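Local coordinates for protein probable diphthine synthase (Aeropyrum pernix, PDB 1WDE) that probably uses S-adenosyl-L-methionine to trimethylate the amino group of a modified histidine in translation elongation factor 2, a step on the way to diphthamide, at residues A[35-40]-A[84-89]; A[9-14]-A[113-118]; A[211-216]-A[230-235]; A[226-231]-A[271-276]; A[151-156]-A[196-201]. All blocks are in the same frame, centred on the assembly; numbering follows the deposited sequence.

Interactions 1 and 2 belong to one parallel sheet, where strands 85-90 and 9-14 are neighbours; both rest on backbone hydrogen bonds, but interaction 1 is buried inside the sheet while interaction 2 reaches its more exposed edge strand. The other three lie on the opposite side of the chain's centre; interactions 1 and 3 are about 38 Å apart, centre to centre. Interactions 3 and 4 share Ser230 and Ser231 and hold the same hairpin, interaction 3 by buried leucine packing and a capped helix, interaction 4 by a tyrosine, a carbonyl and a water near the surface. Interaction 5, partly buried, joins two helices with no hydrogen bond between its segments.

Interaction 1: residues A[35-40]-A[84-89]; sequences VVYVES and AVVAVV
Val35 begins the pairing with a weak bond from its N to Val85 O, 3.3 Å, and adds a second through its own O, which accepts the N-H of Ala87 at 3.0 Å. Val36 turns its backbone polar groups away, to Arg61, next to strand 62-64, and offers its side chain instead: CG1, anti to the backbone N (chi1 -177°), meets Val89 CG2 at 3.8 Å. Tyr37 again faces strand 85-90 with its backbone. Its N gives a bond of 2.8 Å to Ala87 O, and its O receives Val89 N at 2.9 Å, so the two bonds straddle Val88. The ring lies on the face of the sheet that also carries Val35, Val86 and Val88, and the CG1 methyl of Val86 abuts its CE2 edge in the ring plane, 3.3 Å away. A flat ring suits this spot because its rim can run past a branched valine. Val38 lies on the face that also carries Val36, Ala87 and Val89, its CG2 against Val89 CB; Val53 of helix 47-57 lies against Val36 and Val38, and Leu49 against Val38, where compact beta-branched residues allow close cover. At Glu39 the N-H closes the series on Val89 O, 3.1 Å and almost straight at 174°. OE1 of Glu39 is hydrogen-bonded to His100, Thr42 and Thr90, which gives this buried carboxylate its partners; its side chain lies about 10 Å from that of Asp93, probably part of the S-adenosyl-L-methionine site. Parallel central strands of this kind, covered by helices, are characteristic of the N-terminal alpha/beta domain of tetrapyrrole-methylase-type methyltransferases.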
# COMPACT_ATOMS: atom_id res chain seq x y z
N VAL A 35 -2.63 -3.33 -27.77
CA VAL A 35 -1.45 -2.66 -27.22
C VAL A 35 -1.41 -2.92 -25.71
O VAL A 35 -2.46 -3.02 -25.06
CB VAL A 35 -1.51 -1.13 -27.46
CG1 VAL A 35 -0.15 -0.50 -27.18
CG2 VAL A 35 -1.94 -0.83 -28.88
N VAL A 36 -0.21 -3.04 -25.16
CA VAL A 36 -0.05 -3.31 -23.73
C VAL A 36 1.02 -2.43 -23.08
O VAL A 36 2.22 -2.65 -23.28
CB VAL A 36 0.33 -4.77 -23.48
CG1 VAL A 36 0.43 -5.03 -21.98
CG2 VAL A 36 -0.70 -5.69 -24.11
N TYR A 37 0.58 -1.44 -22.31
CA TYR A 37 1.48 -0.56 -21.59
C TYR A 37 1.67 -1.23 -20.24
O TYR A 37 0.72 -1.78 -19.68
CB TYR A 37 0.86 0.82 -21.41
CG TYR A 37 0.66 1.58 -22.69
CD1 TYR A 37 1.73 2.18 -23.36
CD2 TYR A 37 -0.61 1.71 -23.26
CE1 TYR A 37 1.55 2.88 -24.55
CE2 TYR A 37 -0.80 2.40 -24.44
CZ TYR A 37 0.28 2.99 -25.09
OH TYR A 37 0.07 3.68 -26.26
N VAL A 38 2.88 -1.19 -19.73
CA VAL A 38 3.19 -1.81 -18.45
C VAL A 38 3.92 -0.79 -17.58
O VAL A 38 4.93 -0.23 -17.99
CB VAL A 38 4.08 -3.06 -18.65
CG1 VAL A 38 4.44 -3.66 -17.32
CG2 VAL A 38 3.35 -4.07 -19.50
N GLU A 39 3.39 -0.54 -16.39
CA GLU A 39 4.02 0.41 -15.50
C GLU A 39 4.48 -0.34 -14.25
O GLU A 39 3.71 -1.06 -13.62
CB GLU A 39 3.07 1.57 -15.17
CG GLU A 39 1.82 1.24 -14.38
CD GLU A 39 2.05 1.26 -12.88
OE1 GLU A 39 1.06 1.14 -12.13
OE2 GLU A 39 3.22 1.41 -12.46
N SER A 40 5.75 -0.18 -13.92
CA SER A 40 6.32 -0.85 -12.77
C SER A 40 6.86 0.13 -11.75
O SER A 40 7.73 -0.22 -10.95
CB SER A 40 7.43 -1.79 -13.24
OG SER A 40 8.04 -1.27 -14.40
N ALA A 84 -9.12 1.27 -30.71
CA ALA A 84 -8.48 0.00 -30.38
C ALA A 84 -8.60 -0.33 -28.89
O ALA A 84 -9.02 0.50 -28.08
CB ALA A 84 -7.00 0.11 -30.75
N VAL A 85 -8.09 -1.56 -28.65
CA VAL A 85 -8.10 -2.08 -27.28
C VAL A 85 -6.73 -1.88 -26.65
O VAL A 85 -5.75 -2.52 -27.04
CB VAL A 85 -8.42 -3.56 -27.26
CG1 VAL A 85 -8.71 -4.05 -25.83
CG2 VAL A 85 -9.64 -3.88 -28.13
N VAL A 86 -6.65 -0.98 -25.68
CA VAL A 86 -5.39 -0.69 -25.00
C VAL A 86 -5.42 -1.15 -23.54
O VAL A 86 -6.38 -0.91 -22.82
CB VAL A 86 -5.07 0.82 -25.03
CG1 VAL A 86 -3.84 1.12 -24.21
CG2 VAL A 86 -4.83 1.27 -26.47
N ALA A 87 -4.36 -1.82 -23.12
CA ALA A 87 -4.27 -2.32 -21.76
C ALA A 87 -3.15 -1.65 -20.99
O ALA A 87 -2.07 -1.40 -21.53
CB ALA A 87 -4.06 -3.83 -21.76
N VAL A 88 -3.43 -1.32 -19.73
CA VAL A 88 -2.43 -0.73 -18.84
C VAL A 88 -2.33 -1.75 -17.71
O VAL A 88 -3.32 -2.04 -17.02
CB VAL A 88 -2.87 0.65 -18.29
CG1 VAL A 88 -1.86 1.14 -17.26
CG2 VAL A 88 -2.96 1.65 -19.44
N VAL A 89 -1.14 -2.31 -17.54
CA VAL A 89 -0.92 -3.33 -16.53
C VAL A 89 -0.13 -2.83 -15.33
O VAL A 89 0.90 -2.18 -15.47
CB VAL A 89 -0.16 -4.52 -17.10
CG1 VAL A 89 -0.14 -5.65 -16.09
CG2 VAL A 89 -0.82 -4.97 -18.41

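Interaction 2: residues A[9-14]-A[113-118]; sequences TLLLVG and AVRYIP
The ring of Tyr116 turns one edge to Leu12, whose O lies in the ring plane 4.0 Å from CD1, while Pro118, just past the end of the strand, sets CD over the centre of one face. Its hydroxyl is hydrogen-bonded to Asp93. The guanidinium of Arg115 heads away from strand 9-14, and the aliphatic root of the residue makes the contact: CB lies 3.7 Å from Leu11 CD2, the two side chains running side by side. Leu11 has CG anti to the carbonyl carbon (chi1 -54°), and this carries the branch across to the arginine. Val13 and Ile117 are likewise aligned, CG1 to CB at 4.1 Å, on the face that helix 24-32 covers. On the other face Leu10 CD2 meets Val114 CG2 at 4.3 Å beneath helix 100-109, a place suited to apolar branches. The backbones join in parallel register through five bonds. Leu10 makes two, its N giving to Ala113 O and its O accepting from Arg115 N, each 2.9 Å; Leu12 repeats the pattern with Arg115 O and Ile117 N. The last runs from Gly14 N to Ile117 O, and a side chain at the glycine would press tightly on Pro118 C. Strand 113-117 is an outermost strand of the parallel sheet, and its C-terminal end, through Tyr116 and Asp93, leads into what is probably the S-adenosyl-L-methionine pocket of this methyltransferase fold.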
# COMPACT_ATOMS: atom_id res chain seq x y z
N THR A 9 -11.06 1.08 -26.39
CA THR A 9 -11.38 0.46 -25.11
C THR A 9 -10.12 0.36 -24.24
O THR A 9 -9.07 -0.10 -24.70
CB THR A 9 -11.99 -0.94 -25.29
OG1 THR A 9 -13.22 -0.82 -26.01
CG2 THR A 9 -12.26 -1.58 -23.95
N LEU A 10 -10.24 0.79 -22.99
CA LEU A 10 -9.12 0.76 -22.07
C LEU A 10 -9.28 -0.36 -21.04
O LEU A 10 -10.35 -0.52 -20.43
CB LEU A 10 -9.00 2.10 -21.35
CG LEU A 10 -8.00 2.19 -20.19
CD1 LEU A 10 -6.59 2.02 -20.69
CD2 LEU A 10 -8.16 3.53 -19.50
N LEU A 11 -8.22 -1.14 -20.86
CA LEU A 11 -8.25 -2.23 -19.90
C LEU A 11 -7.25 -1.92 -18.80
O LEU A 11 -6.05 -1.86 -19.07
CB LEU A 11 -7.87 -3.55 -20.57
CG LEU A 11 -8.65 -3.97 -21.82
CD1 LEU A 11 -8.22 -5.39 -22.24
CD2 LEU A 11 -10.14 -3.93 -21.52
N LEU A 12 -7.74 -1.69 -17.58
CA LEU A 12 -6.86 -1.43 -16.43
C LEU A 12 -6.75 -2.78 -15.76
O LEU A 12 -7.66 -3.21 -15.06
CB LEU A 12 -7.48 -0.41 -15.47
CG LEU A 12 -7.37 1.07 -15.86
CD1 LEU A 12 -7.71 1.91 -14.64
CD2 LEU A 12 -5.97 1.38 -16.33
N VAL A 13 -5.62 -3.44 -15.97
CA VAL A 13 -5.41 -4.79 -15.48
C VAL A 13 -4.45 -4.99 -14.29
O VAL A 13 -3.29 -4.60 -14.35
CB VAL A 13 -4.91 -5.67 -16.65
CG1 VAL A 13 -4.95 -7.14 -16.28
CG2 VAL A 13 -5.75 -5.38 -17.90
N GLY A 14 -4.95 -5.62 -13.23
CA GLY A 14 -4.10 -5.91 -12.08
C GLY A 14 -3.42 -7.24 -12.39
O GLY A 14 -4.08 -8.23 -12.73
N ALA A 113 -14.57 3.16 -23.52
CA ALA A 113 -15.15 2.18 -22.61
C ALA A 113 -14.02 1.71 -21.70
O ALA A 113 -12.92 1.44 -22.17
CB ALA A 113 -15.73 1.01 -23.39
N VAL A 114 -14.29 1.62 -20.40
CA VAL A 114 -13.25 1.20 -19.46
C VAL A 114 -13.60 -0.08 -18.70
O VAL A 114 -14.68 -0.20 -18.13
CB VAL A 114 -12.95 2.30 -18.42
CG1 VAL A 114 -11.94 1.78 -17.40
CG2 VAL A 114 -12.41 3.54 -19.13
N ARG A 115 -12.68 -1.04 -18.73
CA ARG A 115 -12.88 -2.30 -18.02
C ARG A 115 -11.81 -2.40 -16.94
O ARG A 115 -10.62 -2.22 -17.21
CB ARG A 115 -12.74 -3.49 -18.98
CG ARG A 115 -13.59 -3.40 -20.22
CD ARG A 115 -15.03 -3.67 -19.91
NE ARG A 115 -15.34 -5.10 -19.89
CZ ARG A 115 -16.50 -5.60 -19.49
NH1 ARG A 115 -16.72 -6.91 -19.51
NH2 ARG A 115 -17.45 -4.78 -19.06
N TYR A 116 -12.24 -2.66 -15.71
CA TYR A 116 -11.30 -2.79 -14.60
C TYR A 116 -11.16 -4.28 -14.32
O TYR A 116 -12.11 -4.93 -13.89
CB TYR A 116 -11.84 -2.02 -13.37
CG TYR A 116 -11.32 -2.52 -12.02
CD1 TYR A 116 -9.99 -2.90 -11.85
CD2 TYR A 116 -12.17 -2.60 -10.93
CE1 TYR A 116 -9.53 -3.34 -10.61
CE2 TYR A 116 -11.71 -3.04 -9.68
CZ TYR A 116 -10.40 -3.41 -9.54
OH TYR A 116 -9.96 -3.89 -8.33
N ILE A 117 -9.98 -4.83 -14.60
CA ILE A 117 -9.75 -6.25 -14.35
C ILE A 117 -8.96 -6.32 -13.04
O ILE A 117 -7.82 -5.91 -12.98
CB ILE A 117 -8.93 -6.91 -15.48
CG1 ILE A 117 -9.62 -6.68 -16.84
CG2 ILE A 117 -8.81 -8.43 -15.21
CD1 ILE A 117 -11.07 -7.12 -16.85
N PRO A 118 -9.58 -6.84 -11.97
CA PRO A 118 -8.83 -6.90 -10.70
C PRO A 118 -7.65 -7.87 -10.59
O PRO A 118 -7.58 -8.88 -11.30
CB PRO A 118 -9.92 -7.18 -9.65
CG PRO A 118 -11.07 -7.74 -10.41
CD PRO A 118 -11.01 -7.12 -11.78

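Interaction 3: residues A[211-216]-A[230-235]; sequences LPSVLV and SSLERL
Leu232 pushes its CD2 methyl onto Ser213, 3.4 Å from CB, tighter than usual carbon packing, and 3.1 Å from OG. The serine oxygen stands between its own backbone N and carbonyl carbon (chi1 64°), which points it at this methyl and, less closely, at Leu235 CD2; buried there, OG has no polar partner in the model. A small residue is what the crowding by two leucines allows. Farther along the strand Leu215 CD2 reaches Leu235 CD1 at 4.4 Å, extending the apolar seam; Val188 of helix 184-202 lies against Leu232 and Leu235, and Pro184 against Leu235. The backbones draw together one step earlier. Leu211 O receives a weak, bent bond from Leu232 N, 2.8 Å long with an angle of 127° at the hydrogen, and also makes a CA-H...O contact with Ser231 CA at 3.2 Å. Pro212 CA meets Ser230 O through a similar contact. Ser231 suits its place as N-cap, since its OG accepts the N-H of Arg234 at 3.0 Å. The arrangement is a beta hairpin, strands 213-217 and 225-229, whose second strand runs into a serine-capped helix folded back over the start of the first.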
# COMPACT_ATOMS: atom_id res chain seq x y z
N LEU A 211 3.43 2.31 20.35
CA LEU A 211 2.49 1.32 19.83
C LEU A 211 3.18 0.13 19.19
O LEU A 211 4.21 0.29 18.54
CB LEU A 211 1.61 1.94 18.75
CG LEU A 211 0.67 3.06 19.18
CD1 LEU A 211 0.07 3.73 17.95
CD2 LEU A 211 -0.41 2.43 20.08
N PRO A 212 2.61 -1.08 19.34
CA PRO A 212 3.18 -2.28 18.74
C PRO A 212 2.82 -2.16 17.26
O PRO A 212 2.00 -1.31 16.87
CB PRO A 212 2.42 -3.42 19.43
CG PRO A 212 1.05 -2.81 19.62
CD PRO A 212 1.41 -1.41 20.14
N SER A 213 3.42 -2.99 16.42
CA SER A 213 3.13 -2.94 15.00
C SER A 213 3.54 -4.25 14.37
O SER A 213 4.27 -5.03 14.99
CB SER A 213 3.87 -1.77 14.33
OG SER A 213 5.29 -1.94 14.41
N VAL A 214 3.06 -4.50 13.16
CA VAL A 214 3.37 -5.74 12.47
C VAL A 214 4.01 -5.34 11.15
O VAL A 214 3.51 -4.46 10.45
CB VAL A 214 2.08 -6.57 12.21
CG1 VAL A 214 2.44 -8.01 11.85
CG2 VAL A 214 1.18 -6.54 13.46
N LEU A 215 5.13 -5.98 10.83
CA LEU A 215 5.86 -5.72 9.60
C LEU A 215 5.56 -6.94 8.73
O LEU A 215 5.83 -8.06 9.13
CB LEU A 215 7.37 -5.61 9.89
CG LEU A 215 8.24 -5.30 8.66
CD1 LEU A 215 8.01 -3.87 8.20
CD2 LEU A 215 9.72 -5.50 9.01
N VAL A 216 4.99 -6.72 7.54
CA VAL A 216 4.62 -7.84 6.69
C VAL A 216 5.12 -7.75 5.24
O VAL A 216 5.19 -6.67 4.67
CB VAL A 216 3.07 -7.98 6.60
CG1 VAL A 216 2.69 -9.36 6.00
CG2 VAL A 216 2.45 -7.80 7.97
N SER A 230 7.21 -5.25 19.08
CA SER A 230 6.62 -4.78 20.33
C SER A 230 6.38 -3.28 20.40
O SER A 230 5.52 -2.84 21.16
CB SER A 230 7.49 -5.25 21.53
OG SER A 230 8.78 -4.67 21.51
N SER A 231 7.11 -2.49 19.62
CA SER A 231 6.93 -1.04 19.60
C SER A 231 7.48 -0.47 18.29
O SER A 231 8.42 -1.03 17.72
CB SER A 231 7.67 -0.38 20.78
OG SER A 231 9.08 -0.41 20.56
N LEU A 232 6.93 0.63 17.81
CA LEU A 232 7.41 1.24 16.57
C LEU A 232 8.79 1.85 16.87
O LEU A 232 9.61 2.03 15.98
CB LEU A 232 6.44 2.33 16.08
CG LEU A 232 5.20 1.86 15.30
CD1 LEU A 232 4.29 3.05 14.98
CD2 LEU A 232 5.64 1.15 14.01
N GLU A 233 9.03 2.17 18.14
CA GLU A 233 10.32 2.73 18.55
C GLU A 233 11.40 1.70 18.19
O GLU A 233 12.42 2.03 17.60
CB GLU A 233 10.30 2.98 20.06
CG GLU A 233 11.55 3.62 20.64
CD GLU A 233 11.84 4.96 20.04
OE1 GLU A 233 12.87 5.08 19.34
OE2 GLU A 233 11.04 5.90 20.25
N ARG A 234 11.16 0.45 18.56
CA ARG A 234 12.10 -0.63 18.27
C ARG A 234 12.31 -0.81 16.77
O ARG A 234 13.43 -1.03 16.32
CB ARG A 234 11.60 -1.96 18.86
CG ARG A 234 11.82 -2.11 20.36
CD ARG A 234 11.73 -3.57 20.76
NE ARG A 234 12.71 -4.38 20.04
CZ ARG A 234 12.79 -5.70 20.11
NH1 ARG A 234 11.94 -6.38 20.86
NH2 ARG A 234 13.72 -6.35 19.42
N LEU A 235 11.24 -0.74 16.00
CA LEU A 235 11.33 -0.92 14.55
C LEU A 235 12.07 0.22 13.89
O LEU A 235 12.80 0.00 12.92
CB LEU A 235 9.93 -1.03 13.93
CG LEU A 235 9.80 -1.21 12.42
CD1 LEU A 235 10.64 -2.41 11.95
CD2 LEU A 235 8.32 -1.44 12.08

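Interaction 4: residues A[226-231]-A[271-276]; sequences VLYWSS and LEYDRS
Tyr228 reaches out to the 271-276 loop with CG anti to its backbone N (chi1 179°), a fully extended setting that delivers the hydroxyl to Glu272 O at 2.8 Å. The donor stands well above the carbonyl plane, 61° out of it, so the bond does not use a lone-pair direction. The ring edge at CE2 also faces that oxygen, while Leu271 sets CD2 squarely over the centre of one face, 4.3 Å from the centroid, a CH-pi contact for which a branched aliphatic residue is well suited. Tyr273 is set differently: its CG sits between N and the carbonyl carbon (chi1 66°), and its side chain crosses that of Tyr228 at about a right angle, bringing CD2 within 3.2 Å of Tyr228 OH. With a phenylalanine in place of Tyr228, Glu272 O would probably be left without its hydroxyl donor and the loop less firmly held. Beside this, Ser230 CB approaches Glu272 O at 3.3 Å, and a water bridges Ser230 O, 2.7 Å, to Asp274 N. In Asp274, OD2 accepts Ser276 N, an Asx turn, and also the Ser276 hydroxyl, while OD1 makes a salt bridge to Arg210. The loop so fastened runs between helices 255-264 and 277-287, with Leu261 of the former against both Tyr228 and Leu271, and lies beside the edge strand 225-229 of the mixed sheet.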
# COMPACT_ATOMS: atom_id res chain seq x y z
N VAL A 226 5.46 -12.49 8.48
CA VAL A 226 4.75 -11.60 9.41
C VAL A 226 5.57 -11.50 10.69
O VAL A 226 5.73 -12.47 11.42
CB VAL A 226 3.36 -12.16 9.73
CG1 VAL A 226 2.67 -11.31 10.83
CG2 VAL A 226 2.52 -12.21 8.46
N LEU A 227 6.10 -10.30 10.94
CA LEU A 227 6.95 -10.04 12.08
C LEU A 227 6.33 -9.06 13.07
O LEU A 227 6.02 -7.91 12.73
CB LEU A 227 8.30 -9.49 11.62
CG LEU A 227 9.18 -10.35 10.70
CD1 LEU A 227 9.21 -11.78 11.23
CD2 LEU A 227 8.66 -10.31 9.28
N TYR A 228 6.17 -9.52 14.30
CA TYR A 228 5.60 -8.68 15.34
C TYR A 228 6.68 -7.81 15.96
O TYR A 228 7.75 -8.32 16.33
CB TYR A 228 4.97 -9.55 16.43
CG TYR A 228 4.39 -8.75 17.56
CD1 TYR A 228 3.14 -8.17 17.44
CD2 TYR A 228 5.09 -8.57 18.76
CE1 TYR A 228 2.59 -7.43 18.48
CE2 TYR A 228 4.54 -7.83 19.81
CZ TYR A 228 3.28 -7.27 19.66
OH TYR A 228 2.70 -6.56 20.69
N TRP A 229 6.42 -6.51 16.05
CA TRP A 229 7.35 -5.58 16.68
C TRP A 229 6.66 -4.97 17.90
O TRP A 229 5.65 -4.26 17.77
CB TRP A 229 7.78 -4.49 15.68
CG TRP A 229 8.75 -5.03 14.68
CD1 TRP A 229 8.47 -5.74 13.54
CD2 TRP A 229 10.19 -5.04 14.81
NE1 TRP A 229 9.63 -6.20 12.96
CE2 TRP A 229 10.70 -5.78 13.71
CE3 TRP A 229 11.08 -4.50 15.74
CZ2 TRP A 229 12.07 -5.99 13.53
CZ3 TRP A 229 12.45 -4.72 15.55
CH2 TRP A 229 12.93 -5.46 14.45
N SER A 230 7.21 -5.25 19.08
CA SER A 230 6.62 -4.78 20.33
C SER A 230 6.38 -3.28 20.40
O SER A 230 5.52 -2.84 21.16
CB SER A 230 7.49 -5.25 21.53
OG SER A 230 8.78 -4.67 21.51
N SER A 231 7.11 -2.49 19.62
CA SER A 231 6.93 -1.04 19.60
C SER A 231 7.48 -0.47 18.29
O SER A 231 8.42 -1.03 17.72
CB SER A 231 7.67 -0.38 20.78
OG SER A 231 9.08 -0.41 20.56
N LEU A 271 1.26 -11.20 23.85
CA LEU A 271 2.12 -10.45 22.96
C LEU A 271 2.54 -9.33 23.89
O LEU A 271 1.74 -8.88 24.71
CB LEU A 271 1.33 -9.89 21.77
CG LEU A 271 0.87 -10.91 20.72
CD1 LEU A 271 0.08 -10.22 19.60
CD2 LEU A 271 2.10 -11.61 20.17
N GLU A 272 3.78 -8.88 23.79
CA GLU A 272 4.25 -7.83 24.66
C GLU A 272 4.23 -6.49 23.96
O GLU A 272 4.61 -6.39 22.79
CB GLU A 272 5.66 -8.15 25.16
CG GLU A 272 5.72 -9.43 25.98
CD GLU A 272 7.14 -9.87 26.28
OE1 GLU A 272 7.96 -9.92 25.35
OE2 GLU A 272 7.42 -10.19 27.46
N TYR A 273 3.77 -5.47 24.68
CA TYR A 273 3.72 -4.10 24.18
C TYR A 273 3.28 -3.19 25.32
O TYR A 273 2.77 -3.66 26.33
CB TYR A 273 2.76 -4.00 22.99
CG TYR A 273 1.31 -4.26 23.31
CD1 TYR A 273 0.53 -3.29 23.92
CD2 TYR A 273 0.71 -5.47 22.96
CE1 TYR A 273 -0.82 -3.51 24.16
CE2 TYR A 273 -0.63 -5.70 23.20
CZ TYR A 273 -1.39 -4.72 23.80
OH TYR A 273 -2.73 -4.94 24.03
N ASP A 274 3.49 -1.89 25.15
CA ASP A 274 3.16 -0.90 26.17
C ASP A 274 1.69 -0.96 26.60
O ASP A 274 0.79 -0.63 25.84
CB ASP A 274 3.54 0.51 25.67
CG ASP A 274 3.38 1.57 26.73
OD1 ASP A 274 4.27 2.43 26.84
OD2 ASP A 274 2.37 1.54 27.46
N ARG A 275 1.47 -1.38 27.84
CA ARG A 275 0.12 -1.55 28.36
C ARG A 275 -0.62 -0.32 28.88
O ARG A 275 -1.66 -0.44 29.53
CB ARG A 275 0.12 -2.66 29.41
CG ARG A 275 0.25 -4.05 28.76
CD ARG A 275 0.26 -5.17 29.79
NE ARG A 275 0.21 -6.50 29.17
CZ ARG A 275 1.13 -6.99 28.34
NH1 ARG A 275 0.98 -8.21 27.85
NH2 ARG A 275 2.20 -6.27 28.01
N SER A 276 -0.12 0.87 28.56
CA SER A 276 -0.80 2.08 28.96
C SER A 276 -1.01 3.01 27.76
O SER A 276 -1.83 3.92 27.80
CB SER A 276 -0.02 2.78 30.07
OG SER A 276 1.36 2.87 29.77
O HOH W 1 4.49 -1.08 22.86

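Interaction 5: residues A[151-156]-A[196-201]; sequences TPISVA and REYARE
Ile153 spreads its two branches over Tyr198, Glu197 and Glu201, both meeting Glu201 OE2. The side chains of Ile153 and Tyr198 cross at a slant, and CG2, anti to the backbone N, lies 3.7 Å from Tyr198 CD1. The other branch is stretched out (chi2 -180°), so that CD1 reaches both carboxylates: it stands 3.5 Å from Glu197 OE2 and the same distance from Glu201 OE2. The isoleucine and Glu197 meet at about a right angle, whereas Glu201 comes toward it from the opposite direction. These are van der Waals contacts; no hydrogen bond joins the two segments. Tyr198, with CG anti to its N (chi1 173°), brings its ring toward the small Ala156, whose CB is 4.3 Å from CD2, and its hydroxyl is hydrogen-bonded to Glu292 near the C-terminus. Helix 153-165 is the connection of a beta-alpha-beta unit between the parallel neighbours 137-143 and 168-173, and here its first turn leans on the later part of helix 184-202. Pro152 fits the entry to that turn: it is the centre of an inverse gamma turn, closed by Ile153 N and Thr151 O at 2.8 Å, and occupies the N-cap position. Thr151 leads its methyl CG2 to Glu197 OE1, 3.8 Å away, crossing the glutamate obliquely. An alanine replacing Glu197 would take away the extended chain, and Thr151 CG2 and Ile153 CD1 would probably lose their cover on that side. The carboxylate also lies close to that of Glu193, a neighbouring like charge that may raise its affinity for a proton. Val294, from the chain's very end, packs against Ile153, Tyr198 and Glu201.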
# COMPACT_ATOMS: atom_id res chain seq x y z
N THR A 151 7.96 16.36 6.44
CA THR A 151 7.74 15.70 7.72
C THR A 151 6.24 15.41 7.68
O THR A 151 5.42 16.33 7.63
CB THR A 151 8.06 16.64 8.90
OG1 THR A 151 9.47 16.92 8.91
CG2 THR A 151 7.66 15.99 10.22
N PRO A 152 5.87 14.13 7.67
CA PRO A 152 4.48 13.66 7.61
C PRO A 152 3.56 13.94 8.80
O PRO A 152 3.13 13.01 9.46
CB PRO A 152 4.64 12.16 7.35
CG PRO A 152 5.89 11.83 8.10
CD PRO A 152 6.81 12.99 7.73
N ILE A 153 3.25 15.21 9.07
CA ILE A 153 2.38 15.55 10.20
C ILE A 153 0.92 15.13 9.95
O ILE A 153 0.26 14.57 10.82
CB ILE A 153 2.46 17.06 10.52
CG1 ILE A 153 3.88 17.41 10.97
CG2 ILE A 153 1.49 17.42 11.63
CD1 ILE A 153 4.07 18.88 11.33
N SER A 154 0.41 15.41 8.76
CA SER A 154 -0.96 15.02 8.48
C SER A 154 -1.05 13.49 8.50
O SER A 154 -2.09 12.94 8.85
CB SER A 154 -1.40 15.56 7.12
OG SER A 154 -0.65 14.96 6.10
N VAL A 155 0.04 12.81 8.16
CA VAL A 155 0.05 11.35 8.16
C VAL A 155 -0.08 10.79 9.58
O VAL A 155 -0.83 9.83 9.80
CB VAL A 155 1.32 10.80 7.50
CG1 VAL A 155 1.54 9.34 7.92
CG2 VAL A 155 1.16 10.88 5.99
N ALA A 156 0.62 11.40 10.54
CA ALA A 156 0.55 10.95 11.93
C ALA A 156 -0.89 11.11 12.40
O ALA A 156 -1.47 10.19 12.97
CB ALA A 156 1.51 11.77 12.82
N ARG A 196 6.24 13.55 17.02
CA ARG A 196 6.70 14.46 18.06
C ARG A 196 6.37 15.91 17.71
O ARG A 196 6.04 16.71 18.59
CB ARG A 196 8.20 14.29 18.31
CG ARG A 196 8.55 13.00 19.05
CD ARG A 196 10.02 12.96 19.49
NE ARG A 196 10.96 12.89 18.37
CZ ARG A 196 11.24 11.79 17.68
NH1 ARG A 196 12.11 11.85 16.68
NH2 ARG A 196 10.66 10.63 17.98
N GLU A 197 6.47 16.24 16.43
CA GLU A 197 6.16 17.58 15.96
C GLU A 197 4.66 17.80 16.05
O GLU A 197 4.21 18.85 16.50
CB GLU A 197 6.61 17.72 14.51
CG GLU A 197 7.13 19.09 14.14
CD GLU A 197 7.92 19.08 12.85
OE1 GLU A 197 9.00 18.45 12.83
OE2 GLU A 197 7.46 19.69 11.86
N TYR A 198 3.88 16.80 15.63
CA TYR A 198 2.42 16.89 15.68
C TYR A 198 1.84 16.95 17.09
O TYR A 198 0.99 17.80 17.38
CB TYR A 198 1.79 15.71 14.91
CG TYR A 198 0.28 15.64 15.05
CD1 TYR A 198 -0.54 16.69 14.64
CD2 TYR A 198 -0.33 14.51 15.62
CE1 TYR A 198 -1.94 16.63 14.79
CE2 TYR A 198 -1.72 14.44 15.78
CZ TYR A 198 -2.51 15.50 15.37
OH TYR A 198 -3.87 15.43 15.54
N ALA A 199 2.27 16.06 17.97
CA ALA A 199 1.76 16.05 19.34
C ALA A 199 2.08 17.39 20.02
O ALA A 199 1.29 17.90 20.81
CB ALA A 199 2.38 14.90 20.13
N ARG A 200 3.24 17.94 19.68
CA ARG A 200 3.66 19.23 20.23
C ARG A 200 2.61 20.30 19.95
O ARG A 200 2.15 20.97 20.87
CB ARG A 200 5.00 19.65 19.60
CG ARG A 200 5.56 20.95 20.16
CD ARG A 200 6.52 21.62 19.20
NE ARG A 200 6.81 22.99 19.63
CZ ARG A 200 7.37 23.92 18.86
NH1 ARG A 200 7.70 23.64 17.60
NH2 ARG A 200 7.59 25.13 19.34
N GLU A 201 2.23 20.45 18.68
CA GLU A 201 1.24 21.44 18.27
C GLU A 201 -0.20 21.05 18.60
O GLU A 201 -1.09 21.90 18.63
CB GLU A 201 1.33 21.70 16.76
CG GLU A 201 0.98 20.49 15.90
CD GLU A 201 0.98 20.80 14.41
OE1 GLU A 201 0.06 21.53 13.95
OE2 GLU A 201 1.88 20.33 13.69